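Local coordinates for Sca-family protein (Rickettsia rickettsii, PDB 4LQ8), which is of unsettled molecular function but probably takes part in adhesion to or interaction with host cells, this chain being the N-terminal head domain of a surface cell antigen, at residues E313-V318 and S325-Q330; K67-T72 and E275-K280; I224-K229 and M237-V242; S116-N121 and E126-A131. All blocks are in the same frame, centred on the assembly; numbering follows the deposited sequence. Where two conformers were deposited one is given.

Contact 1. Residues E313-V318 and S325-Q330; sequences EMMKEV and SVDLSQ
The terminal methyl of Met315 sits over one face of the Val326-Asp327 peptide group, with CE 3.7 Å from Val326 C and 3.5 Å from Asp327 N. The same methyl meets the backbone carbonyl before it, CE lying 3.6 Å from Ser325 O. The second flat group, the Asp327 carboxylate, brings OD2 to 4.3 Å from Met315 CG. On the syn side of this carboxylate, OD1 accepts a 2.6 Å hydrogen bond from Ser329 OG, while OD2 forms a salt bridge with Lys312, so both oxygens hold the group in place. Met315 belongs to helix 308-320, and the partner residues form the loop that leads into strand 329-332, which pairs in parallel with strand 282-285: the helix packs on the loop that links it to its next strand. Met315 reaches across by curling, with bends at chi2 (-54°) and chi3 (-64°) that swing CE round toward the loop. One helical turn on, Val318 CG1 packs 3.9 Å from Ser325 CB. Met315 SD stands 3.9 Å from this same Ser325 CB, which is thus shared by two helix residues. Ser325 OG is engaged by Glu275 on strand 271-277, whose residue Ile276 also packs against Met315.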
loop_
_atom_site.group_PDB
_atom_site.type_symbol
_atom_site.label_atom_id
_atom_site.label_comp_id
_atom_site.label_asym_id
_atom_site.label_seq_id
_atom_site.Cartn_x
_atom_site.Cartn_y
_atom_site.Cartn_z
ATOM N N GLU A 313 -2.663 -11.025 5.661
ATOM C CA GLU A 313 -4.099 -11.368 5.629
ATOM C C GLU A 313 -4.814 -10.610 4.493
ATOM O O GLU A 313 -5.646 -11.196 3.794
ATOM C CB GLU A 313 -4.788 -10.970 6.935
ATOM C CG GLU A 313 -4.765 -11.997 8.040
ATOM C CD GLU A 313 -5.272 -11.457 9.370
ATOM O OE1 GLU A 313 -6.099 -10.512 9.367
ATOM O OE2 GLU A 313 -4.821 -11.969 10.421
ATOM N N MET A 314 -4.503 -9.297 4.337
ATOM C CA MET A 314 -5.087 -8.445 3.290
ATOM C C MET A 314 -4.597 -8.892 1.932
ATOM O O MET A 314 -5.405 -9.009 1.020
ATOM C CB MET A 314 -4.775 -6.957 3.537
ATOM C CG MET A 314 -5.454 -6.416 4.768
ATOM S SD MET A 314 -5.042 -4.693 5.077
ATOM C CE MET A 314 -6.362 -3.875 4.128
ATOM N N MET A 315 -3.297 -9.193 1.797
ATOM C CA MET A 315 -2.737 -9.699 0.530
ATOM C C MET A 315 -3.462 -10.992 0.117
ATOM O O MET A 315 -3.928 -11.085 -1.018
ATOM C CB MET A 315 -1.215 -9.909 0.619
ATOM C CG MET A 315 -0.415 -8.635 0.346
ATOM S SD MET A 315 -0.789 -7.771 -1.234
ATOM C CE MET A 315 -0.255 -9.029 -2.416
ATOM N N LYS A 316 -3.643 -11.929 1.063
ATOM C CA LYS A 316 -4.378 -13.184 0.842
ATOM C C LYS A 316 -5.833 -12.955 0.331
ATOM O O LYS A 316 -6.225 -13.577 -0.647
ATOM C CB LYS A 316 -4.369 -14.056 2.109
ATOM C CG LYS A 316 -4.957 -15.471 1.936
ATOM C CD LYS A 316 -4.132 -16.353 0.992
ATOM C CE LYS A 316 -4.913 -17.533 0.445
ATOM N NZ LYS A 316 -4.143 -18.279 -0.593
ATOM N N GLU A 317 -6.602 -12.065 0.970
ATOM C CA GLU A 317 -7.985 -11.751 0.577
ATOM C C GLU A 317 -8.044 -11.074 -0.815
ATOM O O GLU A 317 -8.890 -11.438 -1.634
ATOM C CB GLU A 317 -8.673 -10.900 1.667
ATOM C CG GLU A 317 -10.139 -10.555 1.430
ATOM C CD GLU A 317 -11.143 -11.691 1.416
ATOM O OE1 GLU A 317 -10.770 -12.832 1.766
ATOM O OE2 GLU A 317 -12.315 -11.438 1.048
ATOM N N VAL A 318 -7.127 -10.123 -1.082
ATOM C CA VAL A 318 -6.996 -9.421 -2.359
ATOM C C VAL A 318 -6.787 -10.448 -3.494
ATOM O O VAL A 318 -7.490 -10.389 -4.511
ATOM C CB VAL A 318 -5.894 -8.314 -2.332
ATOM C CG1 VAL A 318 -5.512 -7.839 -3.746
ATOM C CG2 VAL A 318 -6.320 -7.127 -1.466
ATOM N N SER A 325 -2.679 -6.534 -6.858
ATOM C CA SER A 325 -1.570 -6.278 -5.943
ATOM C C SER A 325 -0.585 -7.428 -5.921
ATOM O O SER A 325 -0.982 -8.606 -5.936
ATOM C CB SER A 325 -2.082 -6.054 -4.522
ATOM O OG SER A 325 -2.656 -4.765 -4.435
ATOM N N VAL A 326 0.698 -7.084 -5.909
ATOM C CA VAL A 326 1.762 -8.070 -5.766
ATOM C C VAL A 326 2.505 -7.710 -4.470
ATOM O O VAL A 326 2.556 -6.531 -4.088
ATOM C CB VAL A 326 2.641 -8.227 -7.040
ATOM C CG1 VAL A 326 1.814 -8.834 -8.165
ATOM C CG2 VAL A 326 3.215 -6.886 -7.478
ATOM N N ASP A 327 3.011 -8.719 -3.771
ATOM C CA ASP A 327 3.579 -8.562 -2.434
ATOM C C ASP A 327 4.711 -7.504 -2.347
ATOM O O ASP A 327 4.567 -6.528 -1.587
ATOM C CB ASP A 327 3.992 -9.913 -1.832
ATOM C CG ASP A 327 4.357 -9.784 -0.382
ATOM O OD1 ASP A 327 5.346 -9.107 -0.088
ATOM O OD2 ASP A 327 3.595 -10.269 0.462
ATOM N N LEU A 328 5.800 -7.688 -3.077
ATOM C CA LEU A 328 6.943 -6.738 -3.112
ATOM C C LEU A 328 7.351 -6.185 -1.716
ATOM O O LEU A 328 7.476 -4.971 -1.528
ATOM C CB LEU A 328 6.688 -5.580 -4.121
ATOM C CG LEU A 328 6.308 -5.947 -5.569
ATOM C CD1 LEU A 328 6.119 -4.682 -6.417
ATOM C CD2 LEU A 328 7.375 -6.855 -6.211
ATOM N N SER A 329 7.524 -7.081 -0.734
ATOM C CA SER A 329 7.872 -6.680 0.625
ATOM C C SER A 329 8.976 -7.525 1.236
ATOM O O SER A 329 9.231 -8.640 0.786
ATOM C CB SER A 329 6.637 -6.638 1.526
ATOM O OG SER A 329 6.330 -7.943 1.983
ATOM N N GLN A 330 9.687 -6.965 2.219
ATOM C CA GLN A 330 10.793 -7.674 2.862
ATOM C C GLN A 330 10.833 -7.332 4.350
ATOM O O GLN A 330 10.810 -6.154 4.712
ATOM C CB GLN A 330 12.167 -7.308 2.221
ATOM C CG GLN A 330 12.315 -7.493 0.697
ATOM C CD GLN A 330 11.895 -6.281 -0.129
ATOM O OE1 GLN A 330 12.376 -5.156 0.069
ATOM N NE2 GLN A 330 11.027 -6.498 -1.116
#

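Contact 2. Residues K67-T72 and E275-K280; sequences KAVRET and EISSPK
Val69 leans on Ser277, its CG1 methyl 3.6 Å from Ser277 OG and 3.7 Å from Ser277 CB. With CG1 anti to the backbone N (chi1 170°), this branch is the one directed at the strand. The hydroxyl it touches is itself engaged by Thr260 and Tyr149, so the methyl packs against a polar atom that already has partners. Arg70 follows and reaches along the helix side with an outstretched chain from CG to NE. Its guanidinium grips Glu275 side-on with two nitrogens on one oxygen: NE to OE2 at 2.7 Å, and NH2 of Arg70 to the same OE2 of Glu275 at 2.8 Å. OE2 lies near the guanidinium plane and is approached from the anti side of the carboxylate, somewhat out of the carboxylate plane; the two flat groups stand 73° apart. Gln324 N also donates to OE2, while OE1 bonds to Ser325 OG; this buried carboxylate is therefore tied at both oxygens. Within the wider pi-type turn at 70-72, Thr72 OG1 bonds back to Ala68 O at 2.9 Å. Helix 64-90 packs alongside the end of strand 271-277, while Thr260 and His262 of strand 258-265 touch Val69 and helix 308-320 packs on Ile276.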
loop_
_atom_site.group_PDB
_atom_site.type_symbol
_atom_site.label_atom_id
_atom_site.label_comp_id
_atom_site.label_asym_id
_atom_site.label_seq_id
_atom_site.Cartn_x
_atom_site.Cartn_y
_atom_site.Cartn_z
ATOM N N LYS A 67 -9.926 1.174 -9.891
ATOM C CA LYS A 67 -9.335 1.286 -11.218
ATOM C C LYS A 67 -8.235 2.377 -11.243
ATOM O O LYS A 67 -7.140 2.095 -11.718
ATOM C CB LYS A 67 -10.409 1.547 -12.288
ATOM C CG LYS A 67 -9.844 1.456 -13.720
ATOM C CD LYS A 67 -10.931 1.514 -14.762
ATOM C CE LYS A 67 -10.397 1.389 -16.172
ATOM N NZ LYS A 67 -11.495 1.250 -17.157
ATOM N N ALA A 68 -8.509 3.576 -10.683
ATOM C CA ALA A 68 -7.533 4.676 -10.627
ATOM C C ALA A 68 -6.272 4.274 -9.863
ATOM O O ALA A 68 -5.167 4.585 -10.309
ATOM C CB ALA A 68 -8.148 5.908 -9.998
ATOM N N VAL A 69 -6.425 3.561 -8.733
ATOM C CA VAL A 69 -5.272 3.107 -7.951
ATOM C C VAL A 69 -4.455 2.050 -8.746
ATOM O O VAL A 69 -3.230 2.077 -8.701
ATOM C CB VAL A 69 -5.679 2.669 -6.507
ATOM C CG1 VAL A 69 -4.535 1.976 -5.763
ATOM C CG2 VAL A 69 -6.156 3.886 -5.714
ATOM N N ARG A 70 -5.113 1.158 -9.486
ATOM C CA ARG A 70 -4.393 0.177 -10.335
ATOM C C ARG A 70 -3.627 0.891 -11.443
ATOM O O ARG A 70 -2.459 0.592 -11.676
ATOM C CB ARG A 70 -5.381 -0.822 -10.962
ATOM C CG ARG A 70 -5.935 -1.789 -9.928
ATOM C CD ARG A 70 -7.120 -2.550 -10.468
ATOM N NE ARG A 70 -7.484 -3.587 -9.511
ATOM C CZ ARG A 70 -8.592 -4.320 -9.557
ATOM N NH1 ARG A 70 -9.468 -4.154 -10.542
ATOM N NH2 ARG A 70 -8.833 -5.225 -8.625
ATOM N N GLU A 71 -4.263 1.890 -12.072
ATOM C CA GLU A 71 -3.665 2.651 -13.179
ATOM C C GLU A 71 -2.550 3.596 -12.783
ATOM O O GLU A 71 -1.678 3.864 -13.606
ATOM C CB GLU A 71 -4.733 3.465 -13.921
ATOM C CG GLU A 71 -5.759 2.606 -14.618
ATOM C CD GLU A 71 -6.787 3.389 -15.419
ATOM O OE1 GLU A 71 -6.986 4.592 -15.134
ATOM O OE2 GLU A 71 -7.382 2.800 -16.345
ATOM N N THR A 72 -2.623 4.183 -11.594
ATOM C CA THR A 72 -1.648 5.204 -11.184
ATOM C C THR A 72 -0.601 4.691 -10.213
ATOM O O THR A 72 0.485 5.272 -10.136
ATOM C CB THR A 72 -2.350 6.452 -10.592
ATOM O OG1 THR A 72 -2.862 6.115 -9.304
ATOM C CG2 THR A 72 -3.455 6.962 -11.463
ATOM N N GLU A 275 -8.575 -4.730 -3.352
ATOM C CA GLU A 275 -7.250 -4.201 -3.658
ATOM C C GLU A 275 -6.697 -3.434 -2.503
ATOM O O GLU A 275 -7.443 -2.914 -1.674
ATOM C CB GLU A 275 -7.388 -3.242 -4.865
ATOM C CG GLU A 275 -6.182 -3.154 -5.775
ATOM C CD GLU A 275 -5.739 -4.468 -6.397
ATOM O OE1 GLU A 275 -4.871 -5.131 -5.799
ATOM O OE2 GLU A 275 -6.268 -4.849 -7.461
ATOM N N ILE A 276 -5.373 -3.365 -2.454
ATOM C CA ILE A 276 -4.606 -2.543 -1.527
ATOM C C ILE A 276 -3.480 -1.911 -2.333
ATOM O O ILE A 276 -3.203 -2.345 -3.459
ATOM C CB ILE A 276 -4.070 -3.295 -0.274
ATOM C CG1 ILE A 276 -3.006 -4.389 -0.660
ATOM C CG2 ILE A 276 -5.215 -3.848 0.602
ATOM C CD1 ILE A 276 -2.224 -4.994 0.563
ATOM N N SER A 277 -2.829 -0.898 -1.772
ATOM C CA SER A 277 -1.634 -0.318 -2.387
ATOM C C SER A 277 -0.788 0.323 -1.321
ATOM O O SER A 277 -1.288 0.670 -0.248
ATOM C CB SER A 277 -1.985 0.695 -3.482
ATOM O OG SER A 277 -2.177 2.011 -2.986
ATOM N N SER A 278 0.476 0.546 -1.654
ATOM C CA SER A 278 1.416 1.249 -0.799
ATOM C C SER A 278 2.628 1.625 -1.622
ATOM O O SER A 278 2.836 1.032 -2.689
ATOM C CB SER A 278 1.829 0.358 0.374
ATOM O OG SER A 278 2.825 -0.581 0.009
ATOM N N PRO A 279 3.502 2.529 -1.118
ATOM C CA PRO A 279 4.815 2.703 -1.764
ATOM C C PRO A 279 5.565 1.356 -1.744
ATOM O O PRO A 279 5.364 0.555 -0.815
ATOM C CB PRO A 279 5.543 3.707 -0.850
ATOM C CG PRO A 279 4.504 4.295 -0.025
ATOM C CD PRO A 279 3.430 3.296 0.140
ATOM N N LYS A 280 6.407 1.105 -2.762
ATOM C CA LYS A 280 7.151 -0.146 -2.901
ATOM C C LYS A 280 8.662 0.098 -3.105
ATOM O O LYS A 280 9.014 1.114 -3.690
ATOM C CB LYS A 280 6.590 -1.017 -4.078
ATOM C CG LYS A 280 5.178 -1.586 -3.856
ATOM C CD LYS A 280 5.076 -2.504 -2.621
ATOM C CE LYS A 280 3.775 -3.267 -2.523
ATOM N NZ LYS A 280 2.666 -2.433 -1.998
#

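Contact 3. Residues I224-K229 and M237-V242; sequences IDFPIK and MHLSMV
Phe226 turns the edge of its ring, not a face, to Leu239 and Met241. Leu239 CD1 lies in the ring plane, 3.8 Å from Phe226 CD1, and Met241 CG approaches near the plane at 3.8 Å from Phe226 CZ. One face of the ring is occupied from within its own segment by Ile224 CG2, which stands 3.8 Å above the ring centre. Asp225 between them centres an inverse gamma turn with a weak Phe226 N to Ile224 O bond, consistent with the two side chains lying together. The other end of Ile224 faces across: CD1 meets Met241 CG at 3.7 Å, the side chains crossing at about a right angle. Met241 CG thus touches both Ile224 CD1 and the phenyl rim, and a bend at chi2 (-61°) leads SD along Ile224 CD1. Residues 224-229 carry the chain from strand 215-224 of the six-stranded antiparallel sheet toward strand 236-245 of the mixed sheet, and the contact lies in the apolar layer between these sheets. Leu196 of strand 192-201 touches both Leu239 and Pro227. The CA atoms of Phe226 and Leu239 are 9.4 Å apart; end to end, 224-227 and 237-241 run roughly antiparallel, at 160°. Pro227 CG meets Met237 CE more loosely at 4.4 Å.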
loop_
_atom_site.group_PDB
_atom_site.type_symbol
_atom_site.label_atom_id
_atom_site.label_comp_id
_atom_site.label_asym_id
_atom_site.label_seq_id
_atom_site.Cartn_x
_atom_site.Cartn_y
_atom_site.Cartn_z
ATOM N N ILE A 224 -3.627 0.207 12.088
ATOM C CA ILE A 224 -5.082 0.179 11.946
ATOM C C ILE A 224 -5.541 -1.256 11.728
ATOM O O ILE A 224 -4.939 -1.993 10.945
ATOM C CB ILE A 224 -5.582 1.189 10.881
ATOM C CG1 ILE A 224 -5.291 2.628 11.354
ATOM C CG2 ILE A 224 -7.081 0.976 10.575
ATOM C CD1 ILE A 224 -5.231 3.673 10.256
ATOM N N ASP A 225 -6.585 -1.660 12.452
ATOM C CA ASP A 225 -7.105 -3.010 12.338
ATOM C C ASP A 225 -8.061 -3.126 11.134
ATOM O O ASP A 225 -9.263 -3.249 11.300
ATOM C CB ASP A 225 -7.757 -3.438 13.663
ATOM C CG ASP A 225 -8.004 -4.931 13.797
ATOM O OD1 ASP A 225 -7.377 -5.712 13.043
ATOM O OD2 ASP A 225 -8.790 -5.324 14.686
ATOM N N PHE A 226 -7.518 -3.068 9.918
ATOM C CA PHE A 226 -8.326 -3.119 8.690
ATOM C C PHE A 226 -9.167 -4.394 8.614
ATOM O O PHE A 226 -8.621 -5.472 8.849
ATOM C CB PHE A 226 -7.452 -2.986 7.437
ATOM C CG PHE A 226 -6.670 -1.701 7.323
ATOM C CD1 PHE A 226 -7.255 -0.553 6.778
ATOM C CD2 PHE A 226 -5.339 -1.641 7.729
ATOM C CE1 PHE A 226 -6.525 0.637 6.670
ATOM C CE2 PHE A 226 -4.618 -0.453 7.631
ATOM C CZ PHE A 226 -5.207 0.673 7.084
ATOM N N PRO A 227 -10.491 -4.302 8.332
ATOM C CA PRO A 227 -11.293 -5.534 8.253
ATOM C C PRO A 227 -10.936 -6.347 7.005
ATOM O O PRO A 227 -10.490 -5.782 6.007
ATOM C CB PRO A 227 -12.745 -5.019 8.238
ATOM C CG PRO A 227 -12.655 -3.653 7.669
ATOM C CD PRO A 227 -11.301 -3.102 8.019
ATOM N N ILE A 228 -11.026 -7.675 7.110
ATOM C CA ILE A 228 -10.745 -8.594 5.995
ATOM C C ILE A 228 -12.072 -8.901 5.347
ATOM O O ILE A 228 -12.252 -8.625 4.166
ATOM C CB ILE A 228 -9.985 -9.885 6.452
ATOM C CG1 ILE A 228 -8.686 -9.549 7.235
ATOM C CG2 ILE A 228 -9.708 -10.837 5.282
ATOM C CD1 ILE A 228 -7.685 -8.632 6.501
ATOM N N LYS A 229 -13.018 -9.399 6.140
ATOM C CA LYS A 229 -14.369 -9.725 5.711
ATOM C C LYS A 229 -15.366 -8.911 6.533
ATOM O O LYS A 229 -15.251 -8.823 7.755
ATOM C CB LYS A 229 -14.627 -11.236 5.801
ATOM C CG LYS A 229 -13.890 -11.982 4.682
ATOM C CD LYS A 229 -14.258 -13.447 4.591
ATOM C CE LYS A 229 -13.442 -14.160 3.538
ATOM N NZ LYS A 229 -12.050 -14.406 4.005
ATOM N N MET A 237 -16.230 0.963 0.177
ATOM C CA MET A 237 -15.432 1.798 1.056
ATOM C C MET A 237 -13.996 1.846 0.556
ATOM O O MET A 237 -13.426 0.809 0.235
ATOM C CB MET A 237 -15.534 1.208 2.479
ATOM C CG MET A 237 -14.620 1.814 3.512
ATOM S SD MET A 237 -14.833 1.004 5.129
ATOM C CE MET A 237 -14.057 -0.546 4.849
ATOM N N HIS A 238 -13.416 3.044 0.485
ATOM C CA HIS A 238 -12.010 3.200 0.095
ATOM C C HIS A 238 -11.317 4.002 1.173
ATOM O O HIS A 238 -11.839 5.013 1.625
ATOM C CB HIS A 238 -11.853 3.857 -1.282
ATOM C CG HIS A 238 -12.546 3.095 -2.365
ATOM N ND1 HIS A 238 -11.906 2.081 -3.055
ATOM C CD2 HIS A 238 -13.811 3.212 -2.827
ATOM C CE1 HIS A 238 -12.799 1.622 -3.910
ATOM N NE2 HIS A 238 -13.960 2.272 -3.803
ATOM N N LEU A 239 -10.167 3.507 1.620
ATOM C CA LEU A 239 -9.413 4.105 2.705
ATOM C C LEU A 239 -8.047 4.491 2.263
ATOM O O LEU A 239 -7.391 3.728 1.556
ATOM C CB LEU A 239 -9.289 3.108 3.867
ATOM C CG LEU A 239 -10.600 2.501 4.420
ATOM C CD1 LEU A 239 -10.274 1.434 5.455
ATOM C CD2 LEU A 239 -11.515 3.599 5.012
ATOM N N SER A 240 -7.593 5.691 2.671
ATOM C CA SER A 240 -6.252 6.211 2.372
ATOM C C SER A 240 -5.651 6.682 3.674
ATOM O O SER A 240 -6.048 7.720 4.177
ATOM C CB SER A 240 -6.312 7.359 1.365
ATOM O OG SER A 240 -6.688 6.914 0.072
ATOM N N MET A 241 -4.724 5.901 4.239
ATOM C CA MET A 241 -4.076 6.191 5.513
ATOM C C MET A 241 -2.658 6.672 5.283
ATOM O O MET A 241 -1.832 5.957 4.715
ATOM C CB MET A 241 -4.152 4.960 6.459
ATOM C CG MET A 241 -5.598 4.462 6.700
ATOM S SD MET A 241 -6.698 5.683 7.498
ATOM C CE MET A 241 -8.194 4.735 7.631
ATOM N N VAL A 242 -2.396 7.913 5.683
ATOM C CA VAL A 242 -1.103 8.555 5.462
ATOM C C VAL A 242 0.034 7.881 6.283
ATOM O O VAL A 242 -0.175 7.389 7.404
ATOM C CB VAL A 242 -1.192 10.099 5.679
ATOM C CG1 VAL A 242 -1.296 10.466 7.172
ATOM C CG2 VAL A 242 -0.022 10.825 5.009
#

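Contact 4. Residues S116-N121 and E126-A131; sequences STFFGN and EFIDKA
Helices 116-120 and 125-132 come nearest at Phe119 and Ile128, whose CA atoms lie 8.4 Å apart, too far for backbone contact. The first helix is barely one turn long, held by Gly120 N to Ser116 O at 3.0 Å; the second shows regular helical bonds such as Lys130 N to Glu126 O. Only a few residues separate them, making two short consecutive helices joined by a tight connection. Ile128 alone bridges the gap, resting its CG1-CD1 arm obliquely against two consecutive phenylalanine rings that also touch each other. Its CD1 lies 3.7 Å from Phe119 CD1 and 4.0 Å from Phe118 CE2, and Ile128 CG1 passes 3.9 Å from the same CE2 of Phe118. The two rings leave the helix differently: Phe118 swings CG away from the backbone N (chi1 -178°), whereas Phe119 CG is anti to the carbonyl carbon (chi1 -73°). They still meet, with Phe118 CD2 3.9 Å above the centre of the Phe119 ring. The contacts among the three side chains are apolar. Phe118 continues onto Ile82 of helix 64-90 and Ile105 of helix 95-111, Phe119 onto Leu81 of helix 64-90, and Ile128 onto Leu328 in the loop before strand 329-332.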
loop_
_atom_site.group_PDB
_atom_site.type_symbol
_atom_site.label_atom_id
_atom_site.label_comp_id
_atom_site.label_asym_id
_atom_site.label_seq_id
_atom_site.Cartn_x
_atom_site.Cartn_y
_atom_site.Cartn_z
ATOM N N SER A 116 0.532 -11.440 -13.711
ATOM C CA SER A 116 0.123 -12.252 -12.569
ATOM C C SER A 116 1.009 -13.536 -12.433
ATOM O O SER A 116 1.521 -13.818 -11.349
ATOM C CB SER A 116 -1.363 -12.590 -12.690
ATOM O OG SER A 116 -1.804 -13.337 -11.571
ATOM N N THR A 117 1.253 -14.236 -13.545
ATOM C CA THR A 117 2.096 -15.443 -13.550
ATOM C C THR A 117 3.559 -15.087 -13.227
ATOM O O THR A 117 4.156 -15.749 -12.392
ATOM C CB THR A 117 1.914 -16.243 -14.859
ATOM O OG1 THR A 117 0.524 -16.536 -14.996
ATOM C CG2 THR A 117 2.715 -17.565 -14.866
ATOM N N PHE A 118 4.106 -14.018 -13.840
ATOM C CA PHE A 118 5.465 -13.572 -13.551
ATOM C C PHE A 118 5.672 -13.338 -12.044
ATOM O O PHE A 118 6.628 -13.863 -11.472
ATOM C CB PHE A 118 5.797 -12.276 -14.314
ATOM C CG PHE A 118 7.219 -11.807 -14.084
ATOM C CD1 PHE A 118 8.275 -12.329 -14.832
ATOM C CD2 PHE A 118 7.507 -10.869 -13.102
ATOM C CE1 PHE A 118 9.596 -11.905 -14.607
ATOM C CE2 PHE A 118 8.827 -10.456 -12.872
ATOM C CZ PHE A 118 9.857 -10.968 -13.634
ATOM N N PHE A 119 4.805 -12.526 -11.414
ATOM C CA PHE A 119 4.978 -12.165 -9.997
ATOM C C PHE A 119 4.673 -13.299 -9.027
ATOM O O PHE A 119 5.236 -13.317 -7.935
ATOM C CB PHE A 119 4.204 -10.887 -9.632
ATOM C CG PHE A 119 4.855 -9.650 -10.213
ATOM C CD1 PHE A 119 6.026 -9.137 -9.665
ATOM C CD2 PHE A 119 4.304 -9.006 -11.325
ATOM C CE1 PHE A 119 6.664 -8.044 -10.250
ATOM C CE2 PHE A 119 4.927 -7.895 -11.887
ATOM C CZ PHE A 119 6.103 -7.416 -11.346
ATOM N N GLY A 120 3.855 -14.261 -9.443
ATOM C CA GLY A 120 3.559 -15.426 -8.617
ATOM C C GLY A 120 4.562 -16.557 -8.778
ATOM O O GLY A 120 4.444 -17.591 -8.109
ATOM N N ASN A 121 5.566 -16.391 -9.675
ATOM C CA ASN A 121 6.545 -17.461 -9.919
ATOM C C ASN A 121 7.742 -17.302 -8.990
ATOM O O ASN A 121 8.467 -16.326 -9.148
ATOM C CB ASN A 121 6.975 -17.463 -11.404
ATOM C CG ASN A 121 7.898 -18.595 -11.796
ATOM O OD1 ASN A 121 8.464 -19.332 -10.968
ATOM N ND2 ASN A 121 8.066 -18.762 -13.078
ATOM N N GLU A 126 14.561 -13.671 -7.239
ATOM C CA GLU A 126 15.914 -13.101 -7.241
ATOM C C GLU A 126 16.047 -11.933 -8.227
ATOM O O GLU A 126 16.694 -10.943 -7.897
ATOM C CB GLU A 126 17.000 -14.170 -7.472
ATOM C CG GLU A 126 16.987 -14.831 -8.850
ATOM C CD GLU A 126 18.165 -15.746 -9.138
ATOM O OE1 GLU A 126 18.896 -15.479 -10.120
ATOM O OE2 GLU A 126 18.351 -16.735 -8.390
ATOM N N PHE A 127 15.396 -12.023 -9.404
ATOM C CA PHE A 127 15.397 -10.944 -10.405
ATOM C C PHE A 127 14.650 -9.734 -9.855
ATOM O O PHE A 127 15.135 -8.604 -9.980
ATOM C CB PHE A 127 14.775 -11.411 -11.733
ATOM C CG PHE A 127 15.590 -12.473 -12.435
ATOM C CD1 PHE A 127 16.683 -12.127 -13.227
ATOM C CD2 PHE A 127 15.265 -13.818 -12.308
ATOM C CE1 PHE A 127 17.454 -13.117 -13.859
ATOM C CE2 PHE A 127 16.022 -14.801 -12.950
ATOM C CZ PHE A 127 17.114 -14.444 -13.720
ATOM N N ILE A 128 13.499 -9.982 -9.189
ATOM C CA ILE A 128 12.656 -8.933 -8.606
ATOM C C ILE A 128 13.449 -8.232 -7.503
ATOM O O ILE A 128 13.565 -7.000 -7.522
ATOM C CB ILE A 128 11.285 -9.514 -8.113
ATOM C CG1 ILE A 128 10.365 -9.903 -9.297
ATOM C CG2 ILE A 128 10.563 -8.555 -7.151
ATOM C CD1 ILE A 128 9.226 -10.943 -8.927
ATOM N N ASP A 129 14.029 -9.032 -6.570
ATOM C CA ASP A 129 14.816 -8.541 -5.431
ATOM C C ASP A 129 16.021 -7.742 -5.836
ATOM O O ASP A 129 16.281 -6.722 -5.208
ATOM C CB ASP A 129 15.222 -9.683 -4.479
ATOM C CG ASP A 129 14.064 -10.246 -3.675
ATOM O OD1 ASP A 129 12.964 -9.636 -3.698
ATOM O OD2 ASP A 129 14.244 -11.307 -3.049
ATOM N N LYS A 130 16.763 -8.188 -6.870
ATOM C CA LYS A 130 17.941 -7.450 -7.349
ATOM C C LYS A 130 17.555 -6.112 -8.006
ATOM O O LYS A 130 18.315 -5.146 -7.908
ATOM C CB LYS A 130 18.800 -8.302 -8.299
ATOM C CG LYS A 130 19.673 -9.317 -7.574
ATOM C CD LYS A 130 20.411 -10.221 -8.568
ATOM C CE LYS A 130 21.297 -11.238 -7.887
ATOM N NZ LYS A 130 22.123 -11.993 -8.865
ATOM N N ALA A 131 16.397 -6.057 -8.690
ATOM C CA ALA A 131 15.940 -4.818 -9.323
ATOM C C ALA A 131 15.473 -3.822 -8.254
ATOM O O ALA A 131 15.810 -2.642 -8.343
ATOM C CB ALA A 131 14.818 -5.104 -10.309
#

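In the fold
From the N terminus, helix 64-90 opens contact 2, which closes some 200 residues later on strand 271-277. Two shorter loops lie wholly within that span: contact 4 joins the small helices after helix 95-111, and contact 3 follows in the β region, on the other side of the chain's centre from contact 4, about 27 Å away between centres. Contact 1 opens only after contact 2 has closed, so none of the four loops cross; it closes the short loop between helix 308-320 and strand 329-332. It also ties the helical part to the sheets, touching contact 2 through Ser325, contact 3 through a Glu317-Lys229 salt bridge, and contact 4 through Val326 and Leu328.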